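Local structure of ABC transporter (Caldanaerobius, 4G68) at residues 180-185 and 190-195; 60-65 and 339-344; 349-354 and 372-377; 212-217 and 236-241. The protein probably serves as the extracellular solute-binding component of an ABC transporter, capturing oligosaccharides released from xylan for uptake by this thermophilic bacterium. All coordinates share one frame; numbering follows the deposited sequence.

Following the chain from the N terminus, helix 52-66 supplies the first half of interaction 2, which closes when helix 332-353 packs against it 274 residues later. Interactions 1 and 4 are nested inside that loop, in series: 180-185 with 190-195 closes a short loop in which the chain leaving helix 175-187 folds back on it, and 212-217 with 236-241 joins helix 201-215 to helix 233-248. Both lie across the chain's centre from interaction 2, whose centre is about 43 Å and 42 Å from theirs. Interaction 3 follows, where helix 332-353 ends against helix 372-382; interactions 2 and 3 share that helix, their nearest atoms about 5 Å apart. No two contacts cross.

Interaction 1: 180-185 and 190-195; sequences DAIKTF and VTPFAL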
loop_
_atom_site.group_PDB
_atom_site.type_symbol
_atom_site.label_atom_id
_atom_site.label_comp_id
_atom_site.label_asym_id
_atom_site.label_seq_id
_atom_site.Cartn_x
_atom_site.Cartn_y
_atom_site.Cartn_z
ATOM N N ASP C 180 -17.117 -19.793 -1.342
ATOM C CA ASP C 180 -17.067 -21.253 -1.451
ATOM C C ASP C 180 -15.639 -21.849 -1.349
ATOM O O ASP C 180 -15.431 -22.859 -0.634
ATOM C CB ASP C 180 -17.770 -21.774 -2.717
ATOM C CG ASP C 180 -17.756 -23.293 -2.776
ATOM O OD1 ASP C 180 -18.144 -23.922 -1.730
ATOM O OD2 ASP C 180 -17.317 -23.864 -3.807
ATOM N N ALA C 181 -14.674 -21.233 -2.057
ATOM C CA ALA C 181 -13.262 -21.602 -1.923
ATOM C C ALA C 181 -12.831 -21.540 -0.462
ATOM O O ALA C 181 -12.175 -22.459 0.033
ATOM C CB ALA C 181 -12.354 -20.707 -2.773
ATOM N N ILE C 182 -13.184 -20.461 0.221
ATOM C CA ILE C 182 -12.812 -20.294 1.634
ATOM C C ILE C 182 -13.460 -21.453 2.393
ATOM O O ILE C 182 -12.789 -22.147 3.154
ATOM C CB ILE C 182 -13.338 -18.943 2.217
ATOM C CG1 ILE C 182 -12.585 -17.732 1.582
ATOM C CG2 ILE C 182 -13.389 -18.964 3.763
ATOM C CD1 ILE C 182 -13.284 -16.416 1.827
ATOM N N LYS C 183 -14.767 -21.675 2.166
ATOM C CA LYS C 183 -15.414 -22.828 2.846
ATOM C C LYS C 183 -14.739 -24.184 2.557
ATOM O O LYS C 183 -14.607 -25.010 3.494
ATOM C CB LYS C 183 -16.855 -22.896 2.453
ATOM C CG LYS C 183 -17.683 -21.915 3.239
ATOM C CD LYS C 183 -19.068 -21.813 2.658
ATOM C CE LYS C 183 -19.896 -20.873 3.499
ATOM N NZ LYS C 183 -21.263 -20.661 2.881
ATOM N N THR C 184 -14.367 -24.401 1.277
ATOM C CA THR C 184 -13.710 -25.647 0.829
ATOM C C THR C 184 -12.374 -25.830 1.521
ATOM O O THR C 184 -12.153 -26.858 2.160
ATOM C CB THR C 184 -13.599 -25.746 -0.730
ATOM O OG1 THR C 184 -14.916 -25.584 -1.310
ATOM C CG2 THR C 184 -13.021 -27.109 -1.191
ATOM N N PHE C 185 -11.502 -24.814 1.468
ATOM C CA PHE C 185 -10.207 -24.912 2.153
ATOM C C PHE C 185 -10.313 -25.162 3.636
ATOM O O PHE C 185 -9.566 -25.959 4.205
ATOM C CB PHE C 185 -9.343 -23.665 1.925
ATOM C CG PHE C 185 -8.711 -23.627 0.559
ATOM C CD1 PHE C 185 -7.788 -24.627 0.165
ATOM C CD2 PHE C 185 -9.012 -22.592 -0.340
ATOM C CE1 PHE C 185 -7.191 -24.591 -1.095
ATOM C CE2 PHE C 185 -8.403 -22.557 -1.598
ATOM C CZ PHE C 185 -7.498 -23.553 -1.975
ATOM N N VAL C 190 -7.275 -26.286 5.792
ATOM C CA VAL C 190 -6.328 -25.285 5.163
ATOM C C VAL C 190 -6.730 -23.814 5.426
ATOM O O VAL C 190 -7.806 -23.362 5.018
ATOM C CB VAL C 190 -6.138 -25.509 3.614
ATOM C CG1 VAL C 190 -5.194 -24.471 3.021
ATOM C CG2 VAL C 190 -5.620 -26.922 3.302
ATOM N N THR C 191 -5.853 -23.053 6.073
ATOM C CA THR C 191 -6.113 -21.621 6.311
ATOM C C THR C 191 -6.353 -20.906 4.961
ATOM O O THR C 191 -5.436 -20.854 4.126
ATOM C CB THR C 191 -4.903 -20.966 7.059
ATOM O OG1 THR C 191 -4.666 -21.653 8.287
ATOM C CG2 THR C 191 -5.159 -19.523 7.394
ATOM N N PRO C 192 -7.576 -20.373 4.731
ATOM C CA PRO C 192 -7.894 -19.808 3.412
ATOM C C PRO C 192 -7.097 -18.541 3.185
ATOM O O PRO C 192 -6.568 -18.364 2.132
ATOM C CB PRO C 192 -9.396 -19.437 3.551
ATOM C CG PRO C 192 -9.889 -20.475 4.502
ATOM C CD PRO C 192 -8.798 -20.551 5.539
ATOM N N PHE C 193 -7.075 -17.643 4.167
ATOM C CA PHE C 193 -6.326 -16.407 4.022
ATOM C C PHE C 193 -5.337 -16.285 5.182
ATOM O O PHE C 193 -5.726 -16.487 6.344
ATOM C CB PHE C 193 -7.249 -15.177 4.109
ATOM C CG PHE C 193 -7.918 -14.785 2.815
ATOM C CD1 PHE C 193 -7.363 -13.782 1.968
ATOM C CD2 PHE C 193 -9.149 -15.339 2.460
ATOM C CE1 PHE C 193 -8.011 -13.440 0.776
ATOM C CE2 PHE C 193 -9.807 -14.935 1.298
ATOM C CZ PHE C 193 -9.252 -13.977 0.474
ATOM N N ALA C 194 -4.083 -15.932 4.872
ATOM C CA ALA C 194 -3.148 -15.477 5.896
ATOM C C ALA C 194 -3.431 -14.020 6.106
ATOM O O ALA C 194 -3.117 -13.234 5.215
ATOM C CB ALA C 194 -1.704 -15.637 5.436
ATOM N N LEU C 195 -4.021 -13.652 7.252
ATOM C CA LEU C 195 -4.134 -12.185 7.584
ATOM C C LEU C 195 -3.494 -11.799 8.959
ATOM O O LEU C 195 -3.730 -12.497 9.951
ATOM C CB LEU C 195 -5.577 -11.699 7.460
ATOM C CG LEU C 195 -5.939 -10.315 8.007
ATOM C CD1 LEU C 195 -5.259 -9.172 7.217
ATOM C CD2 LEU C 195 -7.436 -10.095 8.123
#
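I182 packs its CG2 against the CB-CG side of the P192 ring, the two side chains crossing at about a right angle, with CG2 of I182 3.9 Å from CG of P192. The other branch reaches further along the loop. CG1 stands beside the backbone N of I182 (chi1 -69°), and the nearly straight chain beyond it brings CD1 of I182 within 3.8 Å of CE2 of F193. This branch meets the F193 ring at its edge, close to its plane. CG of P192 also lies 3.6 Å from the carbonyl O of I182.

One turn on, F185 takes up the same loop. The CB of F185 is 4.1 Å from P192 CG, while its ring meets V190 obliquely, CD1 of F185 lying 3.9 Å from CG1 of V190. That methyl is anti to the backbone N of V190 (chi1 179°), beside the carbonyl carbon. The single hydrogen bond across the contact runs from V190 N to F185 O, 2.8 Å long with an N-H...O angle of 152°; the donor is tilted out of the carbonyl plane.

Elsewhere the F185 ring meets F164 edge-to-face, I182 touches A248 of helix 233-248, and F193 rests on M274 and F276 of strand 274-278. The contact thus folds the chain leaving helix 175-187 back against the helix's last turns. Its chemistry is almost wholly apolar: close-packed aliphatic and aromatic groups bury the interface, and one backbone bond at the F185 end fixes where the returning chain begins.

Interaction 2: 60-65 and 339-344; sequences IDQWNK and AKYLAK
Two helices of the solute-binding fold, 52-66 and 332-353, pack here in broadly opposite directions, their short segments inclined at 145° with the axes 11.1 Å apart. Aromatic side chains bridge this wide spacing. W63 and Y341 both point across it and slide past each other in opposite directions, the six-membered ring of W63 lying 5.2 Å from the Y341 ring, centroid to centroid. The planes are inclined at 55°, an oblique pairing. CE3 of W63 touches one face of the tyrosine ring toward its rim, 3.5 Å from CD2 of Y341. W63 CB approaches the same ring further out, 3.6 Å from CE2 of Y341.

Both aromatic residues hold CG anti to the backbone N (chi1 169° in W63, with Y341 close to it), which projects each ring into the gap between the helices. The Y341 hydroxyl is hydrogen-bonded to the carbonyl O of I59 in helix 52-66; W63 NE1 bonds to the carbonyl O of V70, just before strand 71-76. This places the pair in the alpha/beta layering of a periplasmic-binding-protein-like domain, where 52-66 is followed by a strand parallel to 40-45, and 332-353 follows strand 317-325 of the same mixed sheet.

Next to the rings, I60 and L342 meet obliquely through methyls, CD1 of I60 being 3.9 Å from CD2 of L342. On the more exposed flank, the Q62 side chain crosses the tyrosine at about a right angle, its CB 3.7 Å from Y341 OH.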
loop_
_atom_site.group_PDB
_atom_site.type_symbol
_atom_site.label_atom_id
_atom_site.label_comp_id
_atom_site.label_asym_id
_atom_site.label_seq_id
_atom_site.Cartn_x
_atom_site.Cartn_y
_atom_site.Cartn_z
ATOM N N ILE C 60 22.432 4.084 -1.003
ATOM C CA ILE C 60 23.072 5.129 -0.176
ATOM C C ILE C 60 24.591 5.098 -0.373
ATOM O O ILE C 60 25.202 6.147 -0.620
ATOM C CB ILE C 60 22.799 4.973 1.354
ATOM C CG1 ILE C 60 21.307 4.843 1.749
ATOM C CG2 ILE C 60 23.522 6.051 2.160
ATOM C CD1 ILE C 60 20.340 5.878 1.271
ATOM N N ASP C 61 25.189 3.909 -0.276
ATOM C CA ASP C 61 26.660 3.789 -0.399
ATOM C C ASP C 61 27.165 4.339 -1.753
ATOM O O ASP C 61 28.159 5.102 -1.806
ATOM C CB ASP C 61 27.145 2.352 -0.138
ATOM C CG ASP C 61 26.889 1.887 1.297
ATOM O OD1 ASP C 61 26.436 2.678 2.175
ATOM O OD2 ASP C 61 27.124 0.694 1.535
ATOM N N GLN C 62 26.473 3.994 -2.844
ATOM C CA GLN C 62 26.898 4.511 -4.131
ATOM C C GLN C 62 26.778 6.044 -4.190
ATOM O O GLN C 62 27.638 6.726 -4.768
ATOM C CB GLN C 62 26.147 3.873 -5.288
ATOM C CG GLN C 62 26.830 4.222 -6.605
ATOM C CD GLN C 62 26.139 3.669 -7.833
ATOM O OE1 GLN C 62 25.875 2.451 -7.940
ATOM N NE2 GLN C 62 25.860 4.572 -8.792
ATOM N N TRP C 63 25.727 6.593 -3.574
ATOM C CA TRP C 63 25.632 8.048 -3.486
ATOM C C TRP C 63 26.775 8.628 -2.695
ATOM O O TRP C 63 27.329 9.670 -3.072
ATOM C CB TRP C 63 24.297 8.520 -2.918
ATOM C CG TRP C 63 24.307 10.003 -2.586
ATOM C CD1 TRP C 63 24.854 10.624 -1.455
ATOM C CD2 TRP C 63 23.761 11.108 -3.404
ATOM N NE1 TRP C 63 24.696 11.993 -1.519
ATOM C CE2 TRP C 63 24.040 12.349 -2.656
ATOM C CE3 TRP C 63 23.089 11.190 -4.619
ATOM C CZ2 TRP C 63 23.659 13.596 -3.133
ATOM C CZ3 TRP C 63 22.691 12.455 -5.085
ATOM C CH2 TRP C 63 22.973 13.628 -4.361
ATOM N N ASN C 64 27.095 7.987 -1.579
ATOM C CA ASN C 64 28.103 8.503 -0.666
ATOM C C ASN C 64 29.481 8.538 -1.347
ATOM O O ASN C 64 30.243 9.513 -1.192
ATOM C CB ASN C 64 28.095 7.714 0.641
ATOM C CG ASN C 64 27.051 8.239 1.636
ATOM O OD1 ASN C 64 26.422 9.289 1.411
ATOM N ND2 ASN C 64 26.888 7.519 2.775
ATOM N N LYS C 65 29.748 7.498 -2.148
ATOM C CA LYS C 65 30.965 7.401 -2.952
ATOM C C LYS C 65 31.006 8.498 -4.066
ATOM O O LYS C 65 32.014 9.190 -4.308
ATOM C CB LYS C 65 31.049 5.988 -3.551
ATOM C CG LYS C 65 32.299 5.760 -4.383
ATOM C CD LYS C 65 32.130 4.569 -5.317
ATOM C CE LYS C 65 33.442 4.290 -6.039
ATOM N NZ LYS C 65 33.920 2.955 -5.650
ATOM N N ALA C 339 17.276 13.613 -2.989
ATOM C CA ALA C 339 15.925 13.032 -3.032
ATOM C C ALA C 339 15.645 12.557 -4.471
ATOM O O ALA C 339 15.257 11.378 -4.667
ATOM C CB ALA C 339 14.850 14.017 -2.570
ATOM N N LYS C 340 15.882 13.431 -5.461
ATOM C CA LYS C 340 15.739 13.019 -6.878
ATOM C C LYS C 340 16.443 11.722 -7.258
ATOM O O LYS C 340 15.861 10.858 -7.964
ATOM C CB LYS C 340 16.244 14.104 -7.789
ATOM C CG LYS C 340 15.269 15.229 -7.939
ATOM C CD LYS C 340 15.763 16.211 -8.989
ATOM C CE LYS C 340 15.552 17.640 -8.579
ATOM N NZ LYS C 340 15.903 18.573 -9.692
ATOM N N TYR C 341 17.682 11.592 -6.811
ATOM C CA TYR C 341 18.480 10.350 -7.020
ATOM C C TYR C 341 17.887 9.178 -6.213
ATOM O O TYR C 341 17.642 8.126 -6.731
ATOM C CB TYR C 341 19.976 10.579 -6.675
ATOM C CG TYR C 341 20.790 9.319 -6.469
ATOM C CD1 TYR C 341 21.582 8.812 -7.510
ATOM C CD2 TYR C 341 20.807 8.651 -5.221
ATOM C CE1 TYR C 341 22.361 7.668 -7.341
ATOM C CE2 TYR C 341 21.558 7.492 -5.050
ATOM C CZ TYR C 341 22.338 7.015 -6.108
ATOM O OH TYR C 341 23.128 5.876 -5.985
ATOM N N LEU C 342 17.643 9.384 -4.946
ATOM C CA LEU C 342 17.105 8.308 -4.114
ATOM C C LEU C 342 15.767 7.770 -4.638
ATOM O O LEU C 342 15.548 6.546 -4.633
ATOM C CB LEU C 342 16.884 8.853 -2.727
ATOM C CG LEU C 342 18.166 9.113 -1.945
ATOM C CD1 LEU C 342 17.748 9.730 -0.615
ATOM C CD2 LEU C 342 18.939 7.765 -1.783
ATOM N N ALA C 343 14.890 8.674 -5.082
ATOM C CA ALA C 343 13.579 8.299 -5.619
ATOM C C ALA C 343 13.689 7.395 -6.845
ATOM O O ALA C 343 13.113 6.293 -6.847
ATOM C CB ALA C 343 12.767 9.535 -5.937
ATOM N N LYS C 344 14.449 7.846 -7.854
ATOM C CA LYS C 344 14.729 7.010 -9.028
ATOM C C LYS C 344 15.302 5.637 -8.655
ATOM O O LYS C 344 14.858 4.621 -9.177
ATOM C CB LYS C 344 15.662 7.738 -10.032
ATOM C CG LYS C 344 16.233 6.839 -11.131
ATOM C CD LYS C 344 15.186 6.319 -12.129
ATOM C CE LYS C 344 15.779 5.310 -13.126
ATOM N NZ LYS C 344 14.746 4.870 -14.132
#

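Interaction 3: 349-354 and 372-377; sequences MDYLIA and PLEIQI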
loop_
_atom_site.group_PDB
_atom_site.type_symbol
_atom_site.label_atom_id
_atom_site.label_comp_id
_atom_site.label_asym_id
_atom_site.label_seq_id
_atom_site.Cartn_x
_atom_site.Cartn_y
_atom_site.Cartn_z
ATOM N N MET C 349 14.703 -0.269 -7.864
ATOM C CA MET C 349 14.848 -1.345 -6.890
ATOM C C MET C 349 13.481 -2.056 -6.753
ATOM O O MET C 349 13.415 -3.264 -6.872
ATOM C CB MET C 349 15.270 -0.775 -5.518
ATOM C CG MET C 349 15.355 -1.826 -4.408
ATOM S SD MET C 349 15.423 -1.179 -2.728
ATOM C CE MET C 349 13.695 -0.802 -2.387
ATOM N N ASP C 350 12.415 -1.276 -6.523
ATOM C CA ASP C 350 11.027 -1.781 -6.272
ATOM C C ASP C 350 10.604 -2.702 -7.402
ATOM O O ASP C 350 10.117 -3.828 -7.182
ATOM C CB ASP C 350 10.023 -0.598 -6.258
ATOM C CG ASP C 350 9.855 0.053 -4.905
ATOM O OD1 ASP C 350 10.400 -0.476 -3.895
ATOM O OD2 ASP C 350 9.150 1.128 -4.858
ATOM N N TYR C 351 10.786 -2.198 -8.620
ATOM C CA TYR C 351 10.511 -2.947 -9.854
ATOM C C TYR C 351 11.257 -4.300 -9.930
ATOM O O TYR C 351 10.641 -5.341 -10.257
ATOM C CB TYR C 351 10.863 -2.075 -11.058
ATOM C CG TYR C 351 10.419 -2.616 -12.413
ATOM C CD1 TYR C 351 9.159 -3.209 -12.570
ATOM C CD2 TYR C 351 11.243 -2.505 -13.525
ATOM C CE1 TYR C 351 8.741 -3.702 -13.795
ATOM C CE2 TYR C 351 10.836 -2.983 -14.774
ATOM C CZ TYR C 351 9.587 -3.573 -14.899
ATOM O OH TYR C 351 9.183 -4.044 -16.124
ATOM N N LEU C 352 12.546 -4.291 -9.582
ATOM C CA LEU C 352 13.381 -5.483 -9.674
ATOM C C LEU C 352 13.060 -6.533 -8.613
ATOM O O LEU C 352 13.035 -7.726 -8.910
ATOM C CB LEU C 352 14.856 -5.094 -9.579
ATOM C CG LEU C 352 15.400 -4.456 -10.865
ATOM C CD1 LEU C 352 16.723 -3.740 -10.614
ATOM C CD2 LEU C 352 15.567 -5.567 -11.903
ATOM N N ILE C 353 12.791 -6.078 -7.393
ATOM C CA ILE C 353 12.543 -6.948 -6.266
ATOM C C ILE C 353 11.066 -7.080 -5.815
ATOM O O ILE C 353 10.787 -7.846 -4.882
ATOM C CB ILE C 353 13.509 -6.647 -5.099
ATOM C CG1 ILE C 353 13.058 -5.410 -4.310
ATOM C CG2 ILE C 353 14.949 -6.476 -5.627
ATOM C CD1 ILE C 353 13.930 -5.124 -3.089
ATOM N N ALA C 354 10.151 -6.350 -6.459
ATOM C CA ALA C 354 8.698 -6.439 -6.200
ATOM C C ALA C 354 8.231 -5.909 -4.816
ATOM O O ALA C 354 7.170 -6.270 -4.312
ATOM C CB ALA C 354 8.141 -7.851 -6.520
ATOM N N PRO C 372 8.571 -12.472 -12.369
ATOM C CA PRO C 372 7.329 -12.660 -13.096
ATOM C C PRO C 372 6.104 -12.162 -12.361
ATOM O O PRO C 372 5.193 -11.664 -13.005
ATOM C CB PRO C 372 7.254 -14.175 -13.311
ATOM C CG PRO C 372 8.684 -14.593 -13.401
ATOM C CD PRO C 372 9.439 -13.673 -12.460
ATOM N N LEU C 373 6.100 -12.272 -11.029
ATOM C CA LEU C 373 5.001 -11.826 -10.194
ATOM C C LEU C 373 4.817 -10.298 -10.256
ATOM O O LEU C 373 3.682 -9.792 -10.336
ATOM C CB LEU C 373 5.189 -12.302 -8.737
ATOM C CG LEU C 373 4.034 -12.071 -7.757
ATOM C CD1 LEU C 373 2.791 -12.853 -8.187
ATOM C CD2 LEU C 373 4.419 -12.466 -6.304
ATOM N N GLU C 374 5.923 -9.571 -10.296
ATOM C CA GLU C 374 5.878 -8.128 -10.547
ATOM C C GLU C 374 5.199 -7.741 -11.874
ATOM O O GLU C 374 4.392 -6.797 -11.935
ATOM C CB GLU C 374 7.306 -7.565 -10.524
ATOM C CG GLU C 374 7.424 -6.049 -10.757
ATOM C CD GLU C 374 6.999 -5.152 -9.566
ATOM O OE1 GLU C 374 6.370 -5.619 -8.580
ATOM O OE2 GLU C 374 7.245 -3.929 -9.668
ATOM N N ILE C 375 5.628 -8.393 -12.950
ATOM C CA ILE C 375 5.066 -8.228 -14.291
ATOM C C ILE C 375 3.572 -8.591 -14.280
ATOM O O ILE C 375 2.685 -7.894 -14.872
ATOM C CB ILE C 375 5.805 -9.160 -15.263
ATOM C CG1 ILE C 375 7.263 -8.716 -15.373
ATOM C CG2 ILE C 375 5.192 -9.117 -16.660
ATOM C CD1 ILE C 375 8.192 -9.729 -15.994
ATOM N N GLN C 376 3.277 -9.667 -13.587
ATOM C CA GLN C 376 1.885 -10.146 -13.504
ATOM C C GLN C 376 0.940 -9.115 -12.848
ATOM O O GLN C 376 -0.175 -8.852 -13.361
ATOM C CB GLN C 376 1.804 -11.535 -12.857
ATOM C CG GLN C 376 0.491 -12.235 -13.242
ATOM C CD GLN C 376 0.316 -13.605 -12.620
ATOM O OE1 GLN C 376 -0.160 -14.555 -13.278
ATOM N NE2 GLN C 376 0.733 -13.726 -11.369
ATOM N N ILE C 377 1.409 -8.543 -11.727
ATOM C CA ILE C 377 0.721 -7.470 -11.059
ATOM C C ILE C 377 0.449 -6.388 -12.098
ATOM O O ILE C 377 -0.696 -6.016 -12.282
ATOM C CB ILE C 377 1.440 -6.935 -9.789
ATOM C CG1 ILE C 377 1.363 -7.978 -8.665
ATOM C CG2 ILE C 377 0.735 -5.658 -9.313
ATOM C CD1 ILE C 377 2.274 -7.722 -7.449
#
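E374 carries the contact from the first turn of segment 372-377, just after L373, which packs on I297 and A299 of strand 297-300. The glutamate lays its side chain along the end of segment 349-354. Its CG is anti to the backbone N (chi1 -179°), and a bend at chi2 then turns the carboxylate along the helix end. E374 CG rests 3.3 Å from the carbonyl O of Y351. E374 OE1 lies 3.4 Å from CA of A354 and 3.5 Å from its CB. E374 OE2 meets the Y351 ring at its edge, in plane, 3.6 Å from CD1 of Y351; the carboxylate and ring planes are 54° apart. No hydrogen bond joins the two segments, so these are packing contacts of a buried acid against C-H groups and backbone. A354, with positive phi (68°), is where the chain leaves helix 332-353, and its CB points toward E374.

Further along, I375 and I377 turn to other neighbours. I375 touches Q367 and V370 of the preceding loop, while I377 packs on A299 and L357. Helix 372-382 therefore sits between the end of helix 332-353 and strand 297-300, with strand 357-358 touching both E374 and Y351.

Interaction 4: 212-217 and 236-241; sequences LREGGV and TDAAQK
The carboxylates of E214 and D237 are the flat groups here, their planes 42° apart and their side chains crossing at about a right angle. E214 OE2 is met on its syn side by NZ of K241, 30° out of the carboxylate plane, in a salt bridge of 2.9 Å. The D237 carboxylate is not in contact with it: the nearest charged oxygens, E214 OE2 and D237 OD2, stay 4.9 Å apart. What D237 brings to the glutamate is its CB, 3.6 Å from E214 OE2, and its carbonyl O at 3.3 Å from the same oxygen, two acceptors with no bond between them. The positive charge of K241 probably offsets the cost of placing the acid beside these oxygens.

In E214, chi1 (-64°) sets CG beside the backbone N, 3.9 Å from CB of A238; the bend at chi2 turns the carboxylate toward K241. The bends of the lysine at chi2 and chi4 bring NZ to the oxygen, and K241 CG lies 3.5 Å from E214 OE2. Both E214 and K241 touch I305, and A238 packs on Y207 and I210 of helix 201-215, the helix whose R213 donates hydrogen bonds to the carbonyl oxygens of F302, P303 and E314.

The arrangement is a helix-helix contact in which CG of E214 packs on the methyl of A238, the CA atoms of E214 and A238 6.4 Å apart, and one salt bridge spans the interface, joining helices 201-215 and 233-248 within the solute-binding protein fold.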
loop_
_atom_site.group_PDB
_atom_site.type_symbol
_atom_site.label_atom_id
_atom_site.label_comp_id
_atom_site.label_asym_id
_atom_site.label_seq_id
_atom_site.Cartn_x
_atom_site.Cartn_y
_atom_site.Cartn_z
ATOM N N LEU C 212 -15.203 -0.621 -2.707
ATOM C CA LEU C 212 -15.000 -0.179 -4.152
ATOM C C LEU C 212 -15.751 -1.026 -5.149
ATOM O O LEU C 212 -16.369 -0.515 -6.132
ATOM C CB LEU C 212 -13.537 -0.113 -4.480
ATOM C CG LEU C 212 -12.929 0.470 -5.740
ATOM C CD1 LEU C 212 -11.453 0.082 -5.751
ATOM C CD2 LEU C 212 -13.484 -0.094 -7.003
ATOM N N ARG C 213 -15.786 -2.331 -4.881
ATOM C CA ARG C 213 -16.585 -3.207 -5.706
ATOM C C ARG C 213 -18.099 -2.971 -5.550
ATOM O O ARG C 213 -18.795 -3.018 -6.556
ATOM C CB ARG C 213 -16.238 -4.649 -5.433
ATOM C CG ARG C 213 -14.841 -4.951 -5.896
ATOM C CD ARG C 213 -14.839 -5.399 -7.294
ATOM N NE ARG C 213 -13.519 -5.936 -7.696
ATOM C CZ ARG C 213 -12.533 -5.216 -8.249
ATOM N NH1 ARG C 213 -12.720 -3.913 -8.485
ATOM N NH2 ARG C 213 -11.385 -5.817 -8.630
ATOM N N GLU C 214 -18.577 -2.694 -4.327
ATOM C CA GLU C 214 -20.049 -2.510 -4.057
ATOM C C GLU C 214 -20.612 -1.193 -4.598
ATOM O O GLU C 214 -21.733 -1.134 -5.153
ATOM C CB GLU C 214 -20.393 -2.581 -2.569
ATOM C CG GLU C 214 -20.153 -3.917 -1.828
ATOM C CD GLU C 214 -21.250 -4.960 -2.066
ATOM O OE1 GLU C 214 -21.867 -4.966 -3.163
ATOM O OE2 GLU C 214 -21.461 -5.819 -1.170
ATOM N N GLY C 215 -19.846 -0.127 -4.424
ATOM C CA GLY C 215 -20.338 1.246 -4.669
ATOM C C GLY C 215 -19.732 1.945 -5.881
ATOM O O GLY C 215 -20.301 2.920 -6.350
ATOM N N GLY C 216 -18.593 1.449 -6.386
ATOM C CA GLY C 216 -17.774 2.132 -7.398
ATOM C C GLY C 216 -16.878 3.254 -6.883
ATOM O O GLY C 216 -17.008 3.646 -5.735
ATOM N N VAL C 217 -15.986 3.793 -7.760
ATOM C CA VAL C 217 -14.970 4.758 -7.361
ATOM C C VAL C 217 -15.512 6.108 -6.901
ATOM O O VAL C 217 -14.897 6.773 -6.018
ATOM C CB VAL C 217 -13.797 4.917 -8.383
ATOM C CG1 VAL C 217 -14.222 5.517 -9.710
ATOM C CG2 VAL C 217 -12.629 5.650 -7.743
ATOM N N THR C 236 -22.490 -0.416 3.966
ATOM C CA THR C 236 -23.002 -1.413 4.899
ATOM C C THR C 236 -22.836 -2.812 4.246
ATOM O O THR C 236 -22.120 -3.701 4.805
ATOM C CB THR C 236 -24.472 -1.133 5.306
ATOM O OG1 THR C 236 -24.604 0.255 5.623
ATOM C CG2 THR C 236 -24.869 -1.928 6.566
ATOM N N ASP C 237 -23.420 -2.972 3.052
ATOM C CA ASP C 237 -23.287 -4.194 2.236
ATOM C C ASP C 237 -21.854 -4.684 2.109
ATOM O O ASP C 237 -21.651 -5.877 2.119
ATOM C CB ASP C 237 -23.842 -4.025 0.827
ATOM C CG ASP C 237 -25.385 -4.109 0.753
ATOM O OD1 ASP C 237 -26.079 -4.477 1.752
ATOM O OD2 ASP C 237 -25.889 -3.808 -0.365
ATOM N N ALA C 238 -20.874 -3.769 1.963
ATOM C CA ALA C 238 -19.448 -4.172 2.059
ATOM C C ALA C 238 -19.053 -4.739 3.451
ATOM O O ALA C 238 -18.320 -5.735 3.554
ATOM C CB ALA C 238 -18.510 -3.034 1.637
ATOM N N ALA C 239 -19.537 -4.120 4.520
ATOM C CA ALA C 239 -19.203 -4.548 5.883
ATOM C C ALA C 239 -19.824 -5.934 6.080
ATOM O O ALA C 239 -19.157 -6.874 6.543
ATOM C CB ALA C 239 -19.693 -3.550 6.912
ATOM N N GLN C 240 -21.078 -6.072 5.667
ATOM C CA GLN C 240 -21.731 -7.378 5.708
ATOM C C GLN C 240 -20.838 -8.420 4.990
ATOM O O GLN C 240 -20.521 -9.455 5.566
ATOM C CB GLN C 240 -23.143 -7.332 5.105
ATOM C CG GLN C 240 -23.900 -8.662 5.187
ATOM C CD GLN C 240 -23.928 -9.204 6.590
ATOM O OE1 GLN C 240 -24.621 -8.680 7.459
ATOM N NE2 GLN C 240 -23.143 -10.243 6.831
ATOM N N LYS C 241 -20.421 -8.129 3.759
ATOM C CA LYS C 241 -19.513 -9.065 3.049
ATOM C C LYS C 241 -18.150 -9.367 3.685
ATOM O O LYS C 241 -17.598 -10.454 3.435
ATOM C CB LYS C 241 -19.303 -8.644 1.600
ATOM C CG LYS C 241 -20.586 -8.605 0.791
ATOM C CD LYS C 241 -20.365 -9.409 -0.450
ATOM C CE LYS C 241 -21.644 -9.705 -1.215
ATOM N NZ LYS C 241 -22.099 -8.528 -1.996
#